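Local atomic coordinates of projannalysin (Methanocaldococcus jannaschii, PDB entry 4JIX), a protein that is the zymogen of jannalysin, a soluble zinc metallopeptidase of the minigluzincin type that probably hydrolyses peptide bonds once activated. Residues A[28-33]-A[47-52]. The protein carries 1 engineered substitution. Numbering follows the deposited sequence.
Sequences SINIEI and TKTLRL. With SO4 (sulfate ion), chain E.
N30 and E32 each use both backbone polar groups toward segment 47-52, in the ladder of two parallel neighbours. N30 N gives its hydrogen to K48 O at 2.8 Å and N30 O takes that of L50 N; E32 N then reaches L50 O, and E32 O receives L52 N at 2.8 Å. The segment axes diverge by 18°, and CA-H...O contacts such as I33 CA to L52 O (3.3 Å) fill in between. Strand 41-44 flanks 49-53 on its other edge, antiparallel, making it the central strand of a mixed sheet.

Polar side chains share the face of N30, T49, E32 and R51. E32 and R51 run side by side, and E32 OE1 forms a salt bridge with R51 NE at 2.8 Å; the nitrogen sits above the carboxylate plane, the two flat groups being turned 77° apart. With CG2 anti to its backbone N, T49 lays this methyl over the centre of the guanidinium face, 3.9 Å above it. R51 NH1 and NH2 both hold O1 of a sulfate, probably picked up from the crystallisation liquor, at the guanidinium edge, the latter at 2.9 Å, and T47 OG1 donates to the same oxygen. A water links E32 OE2 to T49 OG1, while N30 ND2 bonds weakly to T47 O.

Apolar contacts occupy the reverse face: I29 CD1 meets L50 CB at 4.1 Å and I33 CG1 approaches L52 CB. L50 also touches E72 in the HExxH helix 62-78, which carries zinc ligands H71 and H75.

A methionine in place of R51 would probably leave the E32 carboxylate without its ionic mate and the sulfate less firmly held. The sheet thus turns greasy side chains toward the helices and, on its other side, has a polar face on which R51 and T47 can hold an anion such as this sulfate.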
loop_
_atom_site.group_PDB
_atom_site.type_symbol
_atom_site.label_atom_id
_atom_site.label_comp_id
_atom_site.label_asym_id
_atom_site.label_seq_id
_atom_site.Cartn_x
_atom_site.Cartn_y
_atom_site.Cartn_z
ATOM N N SER A 28 -16.422 -10.889 -20.072
ATOM C CA SER A 28 -15.400 -11.858 -19.688
ATOM C C SER A 28 -14.075 -11.155 -19.360
ATOM O O SER A 28 -13.740 -10.153 -19.992
ATOM C CB SER A 28 -15.188 -12.853 -20.830
ATOM O OG SER A 28 -15.146 -14.191 -20.376
ATOM N N ILE A 29 -13.340 -11.647 -18.357
ATOM C CA ILE A 29 -12.024 -11.084 -18.028
ATOM C C ILE A 29 -11.008 -12.217 -17.865
ATOM O O ILE A 29 -11.377 -13.379 -17.647
ATOM C CB ILE A 29 -12.012 -10.143 -16.784
ATOM C CG1 ILE A 29 -12.416 -10.872 -15.479
ATOM C CG2 ILE A 29 -12.825 -8.873 -17.013
ATOM C CD1 ILE A 29 -11.844 -10.212 -14.166
ATOM N N ASN A 30 -9.735 -11.868 -17.986
ATOM C CA ASN A 30 -8.627 -12.773 -17.732
ATOM C C ASN A 30 -8.063 -12.408 -16.376
ATOM O O ASN A 30 -8.044 -11.227 -16.029
ATOM C CB ASN A 30 -7.561 -12.662 -18.834
ATOM C CG ASN A 30 -8.105 -13.021 -20.189
ATOM O OD1 ASN A 30 -8.525 -14.156 -20.430
ATOM N ND2 ASN A 30 -8.158 -12.043 -21.084
ATOM N N ILE A 31 -7.644 -13.402 -15.593
ATOM C CA ILE A 31 -7.034 -13.169 -14.282
ATOM C C ILE A 31 -5.599 -13.678 -14.342
ATOM O O ILE A 31 -5.381 -14.851 -14.647
ATOM C CB ILE A 31 -7.827 -13.817 -13.111
ATOM C CG1 ILE A 31 -9.318 -13.425 -13.136
ATOM C CG2 ILE A 31 -7.171 -13.481 -11.754
ATOM C CD1 ILE A 31 -10.215 -14.384 -12.388
ATOM N N GLU A 32 -4.628 -12.792 -14.077
ATOM C CA GLU A 32 -3.208 -13.145 -14.074
ATOM C C GLU A 32 -2.615 -12.878 -12.696
ATOM O O GLU A 32 -2.579 -11.729 -12.260
ATOM C CB GLU A 32 -2.429 -12.356 -15.142
ATOM C CG GLU A 32 -2.518 -12.901 -16.549
ATOM C CD GLU A 32 -1.578 -12.237 -17.542
ATOM O OE1 GLU A 32 -0.740 -11.403 -17.125
ATOM O OE2 GLU A 32 -1.676 -12.563 -18.745
ATOM N N ILE A 33 -2.190 -13.935 -12.005
ATOM C CA ILE A 33 -1.561 -13.834 -10.693
ATOM C C ILE A 33 -0.081 -14.128 -10.929
ATOM O O ILE A 33 0.296 -15.269 -11.199
ATOM C CB ILE A 33 -2.238 -14.741 -9.625
ATOM C CG1 ILE A 33 -3.720 -14.344 -9.439
ATOM C CG2 ILE A 33 -1.501 -14.668 -8.281
ATOM C CD1 ILE A 33 -4.635 -15.435 -9.594
ATOM N N THR A 47 -6.585 -5.937 -23.116
ATOM C CA THR A 47 -6.745 -7.400 -23.069
ATOM C C THR A 47 -7.810 -7.857 -22.068
ATOM O O THR A 47 -8.057 -9.063 -21.984
ATOM C CB THR A 47 -5.411 -8.093 -22.754
ATOM O OG1 THR A 47 -4.924 -7.623 -21.498
ATOM C CG2 THR A 47 -4.370 -7.908 -23.859
ATOM N N LYS A 48 -8.456 -6.913 -21.332
ATOM C CA LYS A 48 -9.469 -7.211 -20.295
ATOM C C LYS A 48 -8.841 -8.165 -19.269
ATOM O O LYS A 48 -9.399 -9.211 -18.944
ATOM C CB LYS A 48 -10.774 -7.768 -20.912
ATOM C CG LYS A 48 -11.724 -6.663 -21.351
ATOM C CD LYS A 48 -12.457 -6.987 -22.648
ATOM C CE LYS A 48 -13.370 -5.860 -23.097
ATOM N NZ LYS A 48 -12.628 -4.603 -23.422
ATOM N N THR A 49 -7.632 -7.814 -18.806
ATOM C CA THR A 49 -6.880 -8.651 -17.881
ATOM C C THR A 49 -6.713 -7.968 -16.542
ATOM O O THR A 49 -6.142 -6.875 -16.456
ATOM C CB THR A 49 -5.514 -9.015 -18.494
ATOM O OG1 THR A 49 -5.733 -9.730 -19.704
ATOM C CG2 THR A 49 -4.639 -9.838 -17.565
ATOM N N LEU A 50 -7.174 -8.644 -15.491
ATOM C CA LEU A 50 -6.968 -8.201 -14.123
ATOM C C LEU A 50 -5.646 -8.827 -13.695
ATOM O O LEU A 50 -5.521 -10.058 -13.754
ATOM C CB LEU A 50 -8.155 -8.646 -13.224
ATOM C CG LEU A 50 -8.004 -8.452 -11.700
ATOM C CD1 LEU A 50 -8.031 -6.982 -11.323
ATOM C CD2 LEU A 50 -9.114 -9.163 -10.948
ATOM N N ARG A 51 -4.636 -8.003 -13.363
ATOM C CA ARG A 51 -3.332 -8.521 -12.929
ATOM C C ARG A 51 -3.184 -8.329 -11.432
ATOM O O ARG A 51 -3.453 -7.241 -10.925
ATOM C CB ARG A 51 -2.159 -7.867 -13.684
ATOM C CG ARG A 51 -2.112 -8.289 -15.141
ATOM C CD ARG A 51 -0.812 -7.946 -15.846
ATOM N NE ARG A 51 -0.744 -8.604 -17.157
ATOM C CZ ARG A 51 -1.262 -8.111 -18.281
ATOM N NH1 ARG A 51 -1.873 -6.931 -18.278
ATOM N NH2 ARG A 51 -1.167 -8.792 -19.416
ATOM N N LEU A 52 -2.817 -9.400 -10.721
ATOM C CA LEU A 52 -2.667 -9.354 -9.263
ATOM C C LEU A 52 -1.298 -9.857 -8.866
ATOM O O LEU A 52 -0.846 -10.882 -9.384
ATOM C CB LEU A 52 -3.765 -10.184 -8.559
ATOM C CG LEU A 52 -5.231 -9.787 -8.833
ATOM C CD1 LEU A 52 -6.181 -10.853 -8.319
ATOM C CD2 LEU A 52 -5.580 -8.433 -8.213
HETATM S S SO4 E . -1.577 -5.899 -21.859
HETATM O O1 SO4 E . -2.441 -6.910 -21.248
HETATM O O2 SO4 E . -2.391 -4.816 -22.409
HETATM O O3 SO4 E . -0.679 -5.357 -20.845
HETATM O O4 SO4 E . -0.780 -6.509 -22.924
HETATM O O HOH W 1 -3.877 -11.704 -20.931
#